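Local coordinates for CDGSH iron-sulfur domain-containing protein 3, mitochondrial (Homo sapiens, PDB 6AVJ), which transfers its [2Fe-2S] clusters to the apoferredoxins FDX1 and FDX2 and helps keep mitochondrial free iron and reactive oxygen species at normal levels, at residues V5-T10 and T64-Q69; K13-A18 and T57-L62; G19-W24 and K51-E56. The protein carries 2 engineered substitutions. All coordinates share one frame; numbering follows the deposited sequence.

This monomer illustrates how nested long-range contacts build a fold with little regular secondary structure. From the N terminus, V5-T10 waits until T64-Q69 before contact 1 can close the outermost loop. The chain then enters strand 12-16, whose partner, strand 58-62, arrives much later to form contact 2 inside that loop. Strand 21-24 follows and pairs with strand 50-53 in contact 3, the innermost of the three. Contacts 2 and 3 adjoin, with Y22 OH probably bonded to V17 N, and make the strand-rich end of the molecule. Contact 1 lies at a cluster site; K66 and T68 there touch W24 of contact 3, linking the two ends.

Contact 1: V5-T10 and T64-Q69; sequences VVALKT and TCKATQ. With FES (Fe2/s2 (inorganic) cluster), chain E.
T64 meets the N-terminal loop with both its hydroxyl and its carbonyl, and the tight part of the contact is built round it. Its OG1 donates to T10 O at 2.8 Å, approaching from above the carbonyl plane. A chi1 of 56°, with OG1 between the backbone N and the carbonyl carbon, lets the hydroxyl reach T10 while CG2 lies 4.0 Å from L8 CD1. T64 O, meanwhile, accepts A7 N at 3.1 Å and, weakly, L8 N at 3.4 Å, so one carbonyl holds two successive amides. The packed part continues where V6 CG2 rests 3.6 Å from C65 O, and K66 CG lies near V5 O before its amine leaves for C25 O, Q33 OE1 and C63 O. A valine in place of T64 would probably leave T10 O without this hydroxyl donor and the backbone at T10 less firmly tied to the cluster loop.

The packing thins outward: L8 and T10 are exposed to solvent, and K9 turns away to bond Q84 O.

C65, whose CB lies against L8 O, binds iron FE2 of the cluster through SG at 2.4 Å, beside C63, and SG receives A67 N at 3.4 Å. T64 is thus the middle residue of the Cys-X-Cys pair that, with C74 and the engineered C78, forms the second [2Fe-2S] site of this CDGSH protein.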
loop_
_atom_site.group_PDB
_atom_site.type_symbol
_atom_site.label_atom_id
_atom_site.label_comp_id
_atom_site.label_asym_id
_atom_site.label_seq_id
_atom_site.Cartn_x
_atom_site.Cartn_y
_atom_site.Cartn_z
ATOM N N VAL A 5 3.529 7.437 4.685
ATOM C CA VAL A 5 2.483 8.441 4.520
ATOM C C VAL A 5 1.219 7.813 3.914
ATOM O O VAL A 5 1.238 6.735 3.315
ATOM C CB VAL A 5 3.001 9.640 3.660
ATOM C CG1 VAL A 5 4.270 10.282 4.325
ATOM C CG2 VAL A 5 3.307 9.209 2.203
ATOM N N VAL A 6 0.091 8.461 4.158
ATOM C CA VAL A 6 -1.195 7.999 3.637
ATOM C C VAL A 6 -1.257 8.357 2.147
ATOM O O VAL A 6 -1.217 9.540 1.780
ATOM C CB VAL A 6 -2.354 8.651 4.419
ATOM C CG1 VAL A 6 -3.686 8.356 3.770
ATOM C CG2 VAL A 6 -2.345 8.250 5.865
ATOM N N ALA A 7 -1.317 7.341 1.276
ATOM C CA ALA A 7 -1.389 7.624 -0.165
ATOM C C ALA A 7 -2.808 7.933 -0.611
ATOM O O ALA A 7 -3.031 8.825 -1.441
ATOM C CB ALA A 7 -0.842 6.438 -0.975
ATOM N N LEU A 8 -3.770 7.163 -0.122
ATOM C CA LEU A 8 -5.171 7.362 -0.444
ATOM C C LEU A 8 -5.934 6.860 0.753
ATOM O O LEU A 8 -5.357 6.230 1.647
ATOM C CB LEU A 8 -5.591 6.601 -1.737
ATOM C CG LEU A 8 -4.825 6.972 -3.001
ATOM C CD1 LEU A 8 -4.845 5.877 -4.051
ATOM C CD2 LEU A 8 -5.421 8.298 -3.554
ATOM N N LYS A 9 -7.250 7.082 0.733
ATOM C CA LYS A 9 -8.120 6.732 1.844
ATOM C C LYS A 9 -9.135 5.672 1.485
ATOM O O LYS A 9 -10.016 5.387 2.289
ATOM C CB LYS A 9 -8.860 7.964 2.366
ATOM C CG LYS A 9 -7.967 8.937 3.085
ATOM C CD LYS A 9 -8.863 10.068 3.622
ATOM C CE LYS A 9 -8.050 11.239 3.951
ATOM N NZ LYS A 9 -8.931 12.425 4.288
ATOM N N THR A 10 -9.028 5.072 0.306
ATOM C CA THR A 10 -9.860 3.925 -0.063
ATOM C C THR A 10 -8.952 2.931 -0.770
ATOM O O THR A 10 -8.079 3.350 -1.556
ATOM C CB THR A 10 -11.010 4.322 -1.012
ATOM O OG1 THR A 10 -10.459 4.882 -2.196
ATOM C CG2 THR A 10 -11.831 5.378 -0.410
ATOM N N THR A 64 -4.020 1.249 0.579
ATOM C CA THR A 64 -3.430 2.503 0.131
ATOM C C THR A 64 -3.196 3.490 1.276
ATOM O O THR A 64 -2.330 4.364 1.151
ATOM C CB THR A 64 -4.349 3.183 -0.895
ATOM O OG1 THR A 64 -5.638 3.348 -0.283
ATOM C CG2 THR A 64 -4.497 2.370 -2.176
ATOM N N CYS A 65 -3.966 3.405 2.362
ATOM C CA CYS A 65 -3.716 4.291 3.525
ATOM C C CYS A 65 -2.449 3.935 4.282
ATOM O O CYS A 65 -1.941 4.771 5.057
ATOM C CB CYS A 65 -4.889 4.266 4.487
ATOM S SG CYS A 65 -5.033 2.697 5.484
ATOM N N LYS A 66 -1.908 2.739 4.024
ATOM C CA LYS A 66 -0.703 2.125 4.552
ATOM C C LYS A 66 -0.782 1.820 6.047
ATOM O O LYS A 66 0.228 1.423 6.640
ATOM C CB LYS A 66 0.560 2.949 4.241
ATOM C CG LYS A 66 0.711 3.328 2.735
ATOM C CD LYS A 66 0.451 2.138 1.815
ATOM C CE LYS A 66 0.581 2.501 0.345
ATOM N NZ LYS A 66 0.179 1.325 -0.528
ATOM N N ALA A 67 -1.957 1.876 6.645
ATOM C CA ALA A 67 -2.109 1.566 8.058
ATOM C C ALA A 67 -2.724 0.192 8.337
ATOM O O ALA A 67 -2.987 -0.119 9.504
ATOM C CB ALA A 67 -2.968 2.642 8.723
ATOM N N THR A 68 -2.945 -0.646 7.323
ATOM C CA THR A 68 -3.564 -1.945 7.591
ATOM C C THR A 68 -2.729 -2.767 8.598
ATOM O O THR A 68 -1.496 -2.712 8.622
ATOM C CB THR A 68 -3.707 -2.745 6.304
ATOM O OG1 THR A 68 -4.241 -4.040 6.645
ATOM C CG2 THR A 68 -2.340 -2.919 5.609
ATOM N N GLN A 69 -3.407 -3.597 9.386
ATOM C CA GLN A 69 -2.732 -4.526 10.272
ATOM C C GLN A 69 -2.460 -5.859 9.601
ATOM O O GLN A 69 -1.767 -6.680 10.198
ATOM C CB GLN A 69 -3.558 -4.726 11.567
ATOM C CG GLN A 69 -3.627 -3.446 12.469
ATOM C CD GLN A 69 -2.398 -3.281 13.382
ATOM O OE1 GLN A 69 -1.638 -4.248 13.657
ATOM N NE2 GLN A 69 -2.185 -2.050 13.837
HETATM FE FE1 FES E . -8.104 -0.158 3.817
HETATM FE FE2 FES E . -5.515 0.747 4.227
HETATM S S1 FES E . -6.847 1.105 2.481
HETATM S S2 FES E . -6.744 -0.571 5.505
#

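Contact 2: K13-A18 and T57-L62; sequences KVELVA and TRMVAL
V60 O is gripped twice by the facing strand: V14 N donates to it at 2.9 Å, and the CA-H of K13 adds a contact from the residue before. V14 O is likewise held by V60 N, with the CA-H of M59 only adding to it; the two N-H...O bonds make V14 and V60 a hydrogen-bonded antiparallel pair. L16 and R58 form the next such pair. Past the strands a side chain continues the pattern, T57 OG1 taking A18 N at 2.9 Å in a nearly straight bond (176°).

On one face V14, L16 and V60 interlock. V60 CG2 fits between V14 CG2 at 3.6 Å and L16 CG at 3.7 Å. L62 CD1 also meets V14 CG2, at 3.6 Å, and the V14 and L62 side chains cross at about a right angle, as do those of L16 and V60. R58, on this same face, turns its guanidinium to a salt bridge with E56. On the more exposed opposite face the bent thioether of M59, with chi2 -60° and chi3 -56°, brings SD to 3.4 Å from E15 CB.

Two strands so distant in sequence, paired antiparallel and leading at A61-L62 into the second cluster site, are consistent with the beta-cap of the NEET fold.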
loop_
_atom_site.group_PDB
_atom_site.type_symbol
_atom_site.label_atom_id
_atom_site.label_comp_id
_atom_site.label_asym_id
_atom_site.label_seq_id
_atom_site.Cartn_x
_atom_site.Cartn_y
_atom_site.Cartn_z
ATOM N N LYS A 13 -8.900 -2.164 -5.730
ATOM C CA LYS A 13 -9.166 -3.553 -6.074
ATOM C C LYS A 13 -8.296 -3.935 -7.251
ATOM O O LYS A 13 -8.206 -3.183 -8.220
ATOM C CB LYS A 13 -10.647 -3.750 -6.427
ATOM C CG LYS A 13 -11.598 -3.445 -5.319
ATOM C CD LYS A 13 -12.975 -4.048 -5.584
ATOM C CE LYS A 13 -14.043 -3.501 -4.622
ATOM N NZ LYS A 13 -14.684 -2.201 -5.080
ATOM N N VAL A 14 -7.653 -5.104 -7.174
ATOM C CA VAL A 14 -6.761 -5.558 -8.235
ATOM C C VAL A 14 -7.014 -7.045 -8.464
ATOM O O VAL A 14 -7.245 -7.821 -7.518
ATOM C CB VAL A 14 -5.261 -5.315 -7.915
ATOM C CG1 VAL A 14 -4.972 -3.893 -7.645
ATOM C CG2 VAL A 14 -4.865 -6.053 -6.741
ATOM N N GLU A 15 -6.956 -7.438 -9.727
ATOM C CA GLU A 15 -7.042 -8.855 -10.080
ATOM C C GLU A 15 -5.628 -9.408 -9.985
ATOM O O GLU A 15 -4.791 -9.133 -10.851
ATOM C CB GLU A 15 -7.646 -9.047 -11.474
ATOM C CG GLU A 15 -7.757 -10.530 -11.764
ATOM C CD GLU A 15 -8.493 -10.861 -13.051
ATOM O OE1 GLU A 15 -9.345 -10.083 -13.483
ATOM O OE2 GLU A 15 -8.213 -11.932 -13.587
ATOM N N LEU A 16 -5.349 -10.154 -8.923
ATOM C CA LEU A 16 -4.087 -10.907 -8.820
ATOM C C LEU A 16 -4.102 -12.150 -9.699
ATOM O O LEU A 16 -5.129 -12.809 -9.823
ATOM C CB LEU A 16 -3.823 -11.363 -7.397
ATOM C CG LEU A 16 -3.734 -10.259 -6.351
ATOM C CD1 LEU A 16 -3.359 -10.865 -4.970
ATOM C CD2 LEU A 16 -2.817 -9.200 -6.763
ATOM N N VAL A 17 -2.945 -12.472 -10.271
ATOM C CA VAL A 17 -2.749 -13.601 -11.197
ATOM C C VAL A 17 -1.851 -14.622 -10.505
ATOM O O VAL A 17 -0.739 -14.279 -10.063
ATOM C CB VAL A 17 -2.127 -13.125 -12.516
ATOM C CG1 VAL A 17 -1.676 -14.353 -13.382
ATOM C CG2 VAL A 17 -3.103 -12.211 -13.272
ATOM N N ALA A 18 -2.366 -15.837 -10.328
ATOM C CA ALA A 18 -1.635 -16.924 -9.686
ATOM C C ALA A 18 -0.254 -17.074 -10.315
ATOM O O ALA A 18 -0.113 -17.116 -11.543
ATOM C CB ALA A 18 -2.430 -18.247 -9.801
ATOM N N THR A 57 -5.627 -16.869 -8.518
ATOM C CA THR A 57 -6.174 -15.781 -9.321
ATOM C C THR A 57 -7.487 -15.346 -8.683
ATOM O O THR A 57 -8.397 -16.151 -8.527
ATOM C CB THR A 57 -6.349 -16.203 -10.785
ATOM O OG1 THR A 57 -5.051 -16.431 -11.366
ATOM C CG2 THR A 57 -7.105 -15.081 -11.609
ATOM N N ARG A 58 -7.563 -14.086 -8.257
ATOM C CA ARG A 58 -8.748 -13.574 -7.573
ATOM C C ARG A 58 -8.641 -12.052 -7.468
ATOM O O ARG A 58 -7.557 -11.484 -7.585
ATOM C CB ARG A 58 -8.932 -14.203 -6.184
ATOM C CG ARG A 58 -7.837 -13.904 -5.162
ATOM C CD ARG A 58 -8.162 -14.455 -3.774
ATOM N NE ARG A 58 -9.529 -14.129 -3.349
ATOM C CZ ARG A 58 -10.504 -15.035 -3.200
ATOM N NH1 ARG A 58 -10.288 -16.328 -3.449
ATOM N NH2 ARG A 58 -11.715 -14.636 -2.812
ATOM N N MET A 59 -9.779 -11.409 -7.250
ATOM C CA MET A 59 -9.838 -9.976 -6.946
ATOM C C MET A 59 -9.505 -9.771 -5.458
ATOM O O MET A 59 -10.064 -10.456 -4.602
ATOM C CB MET A 59 -11.239 -9.432 -7.205
ATOM C CG MET A 59 -11.722 -9.597 -8.632
ATOM S SD MET A 59 -10.644 -8.760 -9.812
ATOM C CE MET A 59 -10.676 -7.059 -9.126
ATOM N N VAL A 60 -8.590 -8.861 -5.147
ATOM C CA VAL A 60 -8.302 -8.515 -3.760
ATOM C C VAL A 60 -8.378 -6.996 -3.639
ATOM O O VAL A 60 -8.399 -6.275 -4.629
ATOM C CB VAL A 60 -6.929 -9.000 -3.290
ATOM C CG1 VAL A 60 -6.812 -10.517 -3.460
ATOM C CG2 VAL A 60 -5.850 -8.277 -4.046
ATOM N N ALA A 61 -8.386 -6.525 -2.414
ATOM C CA ALA A 61 -8.331 -5.078 -2.132
ATOM C C ALA A 61 -7.020 -4.791 -1.415
ATOM O O ALA A 61 -6.788 -5.323 -0.325
ATOM C CB ALA A 61 -9.509 -4.646 -1.276
ATOM N N LEU A 62 -6.132 -4.028 -2.055
ATOM C CA LEU A 62 -4.829 -3.697 -1.472
ATOM C C LEU A 62 -4.847 -2.337 -0.780
ATOM O O LEU A 62 -5.466 -1.386 -1.249
ATOM C CB LEU A 62 -3.726 -3.734 -2.542
ATOM C CG LEU A 62 -3.520 -5.160 -3.132
ATOM C CD1 LEU A 62 -2.468 -5.242 -4.177
ATOM C CD2 LEU A 62 -3.360 -6.219 -2.058
#

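Contact 3: G19-W24 and K51-E56; sequences GKTYRW and KFKAQE
Strands 21-24 and 51-53 run antiparallel with their short axes at 148°, Y22 and F52 forming the hydrogen-bonded pair between the non-hydrogen-bonded pairs T21-K53 and R23-K51. Y22 N donates to F52 O at 2.7 Å and F52 N returns the bond to Y22 O. Past the strands, A54 N binds K20 O and A54 O receives G19 N; the positive phi of G19, at 92°, would jam a side chain against the preceding carbonyl.

The two aromatic residues share a face. With chi1 at 67°, F52 carries its ring back across the pair, where Y22 CB sits over the ring face, 3.8 Å from the F52 centroid, in a CH-pi contact. The Y22 and F52 rings are nearly parallel but slid apart, their centroids separated by 5.6 Å, so they barely overlap. W24 CB comes to the edge of the F52 ring, 4.1 Å from CE1, and A54 CB meets Y22 CE1 at 3.9 Å. L16 of the neighbouring strand touches Y22, F52 and A54, and Y22 OH reaches V17 N.

The other face is basic. R23 and K51 lie side by side, K51 CD over a face of the guanidinium, 3.5 Å from R23 NH2. K53 CE passes T21 OG1, and a water joins K53 NZ to G19 O.

R23 NH2 and K51 NZ, 4.5 Å apart, carry like charges, a closeness probably tolerated because both residues are exposed. The chemistry is thus two-sided: backbone hydrogen bonds join the strands, apolar and aromatic packing fills one face, and the other probably presents positive charge to solvent.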
loop_
_atom_site.group_PDB
_atom_site.type_symbol
_atom_site.label_atom_id
_atom_site.label_comp_id
_atom_site.label_asym_id
_atom_site.label_seq_id
_atom_site.Cartn_x
_atom_site.Cartn_y
_atom_site.Cartn_z
ATOM N N GLY A 19 0.771 -17.067 -9.452
ATOM C CA GLY A 19 2.144 -17.225 -9.856
ATOM C C GLY A 19 2.871 -15.946 -10.138
ATOM O O GLY A 19 4.067 -15.982 -10.474
ATOM N N LYS A 20 2.178 -14.825 -10.094
ATOM C CA LYS A 20 2.786 -13.563 -10.474
ATOM C C LYS A 20 3.302 -12.893 -9.218
ATOM O O LYS A 20 2.672 -12.978 -8.158
ATOM C CB LYS A 20 1.800 -12.653 -11.189
ATOM C CG LYS A 20 2.428 -11.402 -11.743
ATOM C CD LYS A 20 1.481 -10.780 -12.767
ATOM C CE LYS A 20 1.875 -9.369 -13.153
ATOM N NZ LYS A 20 0.951 -8.907 -14.226
ATOM N N THR A 21 4.465 -12.276 -9.338
ATOM C CA THR A 21 5.106 -11.587 -8.212
ATOM C C THR A 21 4.721 -10.120 -8.206
ATOM O O THR A 21 4.749 -9.457 -9.245
ATOM C CB THR A 21 6.635 -11.710 -8.274
ATOM O OG1 THR A 21 6.966 -13.076 -8.086
ATOM C CG2 THR A 21 7.300 -10.875 -7.167
ATOM N N TYR A 22 4.349 -9.621 -7.028
ATOM C CA TYR A 22 3.897 -8.254 -6.850
ATOM C C TYR A 22 4.750 -7.600 -5.772
ATOM O O TYR A 22 5.315 -8.294 -4.913
ATOM C CB TYR A 22 2.408 -8.199 -6.451
ATOM C CG TYR A 22 1.460 -8.764 -7.503
ATOM C CD1 TYR A 22 1.161 -10.130 -7.554
ATOM C CD2 TYR A 22 0.924 -7.946 -8.486
ATOM C CE1 TYR A 22 0.325 -10.653 -8.549
ATOM C CE2 TYR A 22 0.056 -8.467 -9.478
ATOM C CZ TYR A 22 -0.232 -9.815 -9.492
ATOM O OH TYR A 22 -1.062 -10.322 -10.475
ATOM N N ARG A 23 4.796 -6.256 -5.803
ATOM C CA ARG A 23 5.581 -5.444 -4.845
ATOM C C ARG A 23 4.687 -4.333 -4.312
ATOM O O ARG A 23 4.442 -3.334 -4.996
ATOM C CB ARG A 23 6.838 -4.886 -5.484
ATOM C CG ARG A 23 7.903 -5.992 -5.772
ATOM C CD ARG A 23 9.064 -5.500 -6.583
ATOM N NE ARG A 23 10.080 -6.553 -6.709
ATOM C CZ ARG A 23 10.010 -7.578 -7.558
ATOM N NH1 ARG A 23 8.982 -7.701 -8.391
ATOM N NH2 ARG A 23 10.978 -8.491 -7.592
ATOM N N TRP A 24 4.143 -4.548 -3.126
ATOM C CA TRP A 24 3.191 -3.603 -2.553
ATOM C C TRP A 24 3.906 -2.372 -2.009
ATOM O O TRP A 24 4.907 -2.486 -1.305
ATOM C CB TRP A 24 2.424 -4.245 -1.422
ATOM C CG TRP A 24 1.453 -3.327 -0.679
ATOM C CD1 TRP A 24 0.339 -2.767 -1.189
ATOM C CD2 TRP A 24 1.495 -2.958 0.698
ATOM N NE1 TRP A 24 -0.328 -2.059 -0.224
ATOM C CE2 TRP A 24 0.364 -2.175 0.955
ATOM C CE3 TRP A 24 2.354 -3.258 1.760
ATOM C CZ2 TRP A 24 0.122 -1.608 2.223
ATOM C CZ3 TRP A 24 2.104 -2.736 2.996
ATOM C CH2 TRP A 24 1.002 -1.904 3.222
ATOM N N LYS A 51 7.343 -7.606 -1.054
ATOM C CA LYS A 51 7.251 -8.496 -2.208
ATOM C C LYS A 51 6.398 -9.708 -1.843
ATOM O O LYS A 51 6.573 -10.306 -0.770
ATOM C CB LYS A 51 8.646 -8.922 -2.685
ATOM C CG LYS A 51 8.650 -9.698 -4.020
ATOM C CD LYS A 51 10.076 -9.946 -4.588
ATOM C CE LYS A 51 10.832 -10.873 -3.690
ATOM N NZ LYS A 51 12.158 -11.241 -4.286
ATOM N N PHE A 52 5.447 -10.055 -2.719
ATOM C CA PHE A 52 4.619 -11.243 -2.503
ATOM C C PHE A 52 4.243 -11.877 -3.836
ATOM O O PHE A 52 4.176 -11.221 -4.875
ATOM C CB PHE A 52 3.346 -10.989 -1.675
ATOM C CG PHE A 52 2.306 -10.113 -2.348
ATOM C CD1 PHE A 52 2.474 -8.734 -2.397
ATOM C CD2 PHE A 52 1.162 -10.661 -2.926
ATOM C CE1 PHE A 52 1.518 -7.918 -2.983
ATOM C CE2 PHE A 52 0.217 -9.830 -3.550
ATOM C CZ PHE A 52 0.387 -8.486 -3.558
ATOM N N LYS A 53 4.009 -13.175 -3.798
ATOM C CA LYS A 53 3.669 -13.926 -5.004
ATOM C C LYS A 53 2.252 -14.424 -4.818
ATOM O O LYS A 53 1.949 -15.060 -3.806
ATOM C CB LYS A 53 4.603 -15.115 -5.240
ATOM C CG LYS A 53 4.201 -15.951 -6.501
ATOM C CD LYS A 53 5.167 -17.102 -6.848
ATOM C CE LYS A 53 6.465 -16.600 -7.437
ATOM N NZ LYS A 53 7.213 -17.730 -8.049
ATOM N N ALA A 54 1.397 -14.137 -5.775
ATOM C CA ALA A 54 -0.005 -14.505 -5.640
ATOM C C ALA A 54 -0.145 -16.011 -5.743
ATOM O O ALA A 54 0.388 -16.609 -6.668
ATOM C CB ALA A 54 -0.846 -13.854 -6.738
ATOM N N GLN A 55 -0.910 -16.609 -4.837
ATOM C CA GLN A 55 -1.098 -18.052 -4.862
ATOM C C GLN A 55 -2.318 -18.464 -5.668
ATOM O O GLN A 55 -2.386 -19.614 -6.107
ATOM C CB GLN A 55 -1.219 -18.593 -3.433
ATOM C CG GLN A 55 -0.009 -18.261 -2.523
ATOM C CD GLN A 55 1.260 -18.977 -2.931
ATOM O OE1 GLN A 55 1.414 -20.174 -2.688
ATOM N NE2 GLN A 55 2.193 -18.240 -3.536
ATOM N N GLU A 56 -3.269 -17.553 -5.885
ATOM C CA GLU A 56 -4.483 -17.863 -6.626
ATOM C C GLU A 56 -4.928 -16.632 -7.415
ATOM O O GLU A 56 -4.570 -15.502 -7.089
ATOM C CB GLU A 56 -5.572 -18.403 -5.688
ATOM C CG GLU A 56 -5.810 -17.637 -4.464
ATOM C CD GLU A 56 -6.825 -18.307 -3.511
ATOM O OE1 GLU A 56 -6.958 -19.554 -3.506
ATOM O OE2 GLU A 56 -7.487 -17.567 -2.758
HETATM O O HOH W 1 5.695 -18.339 -10.641
#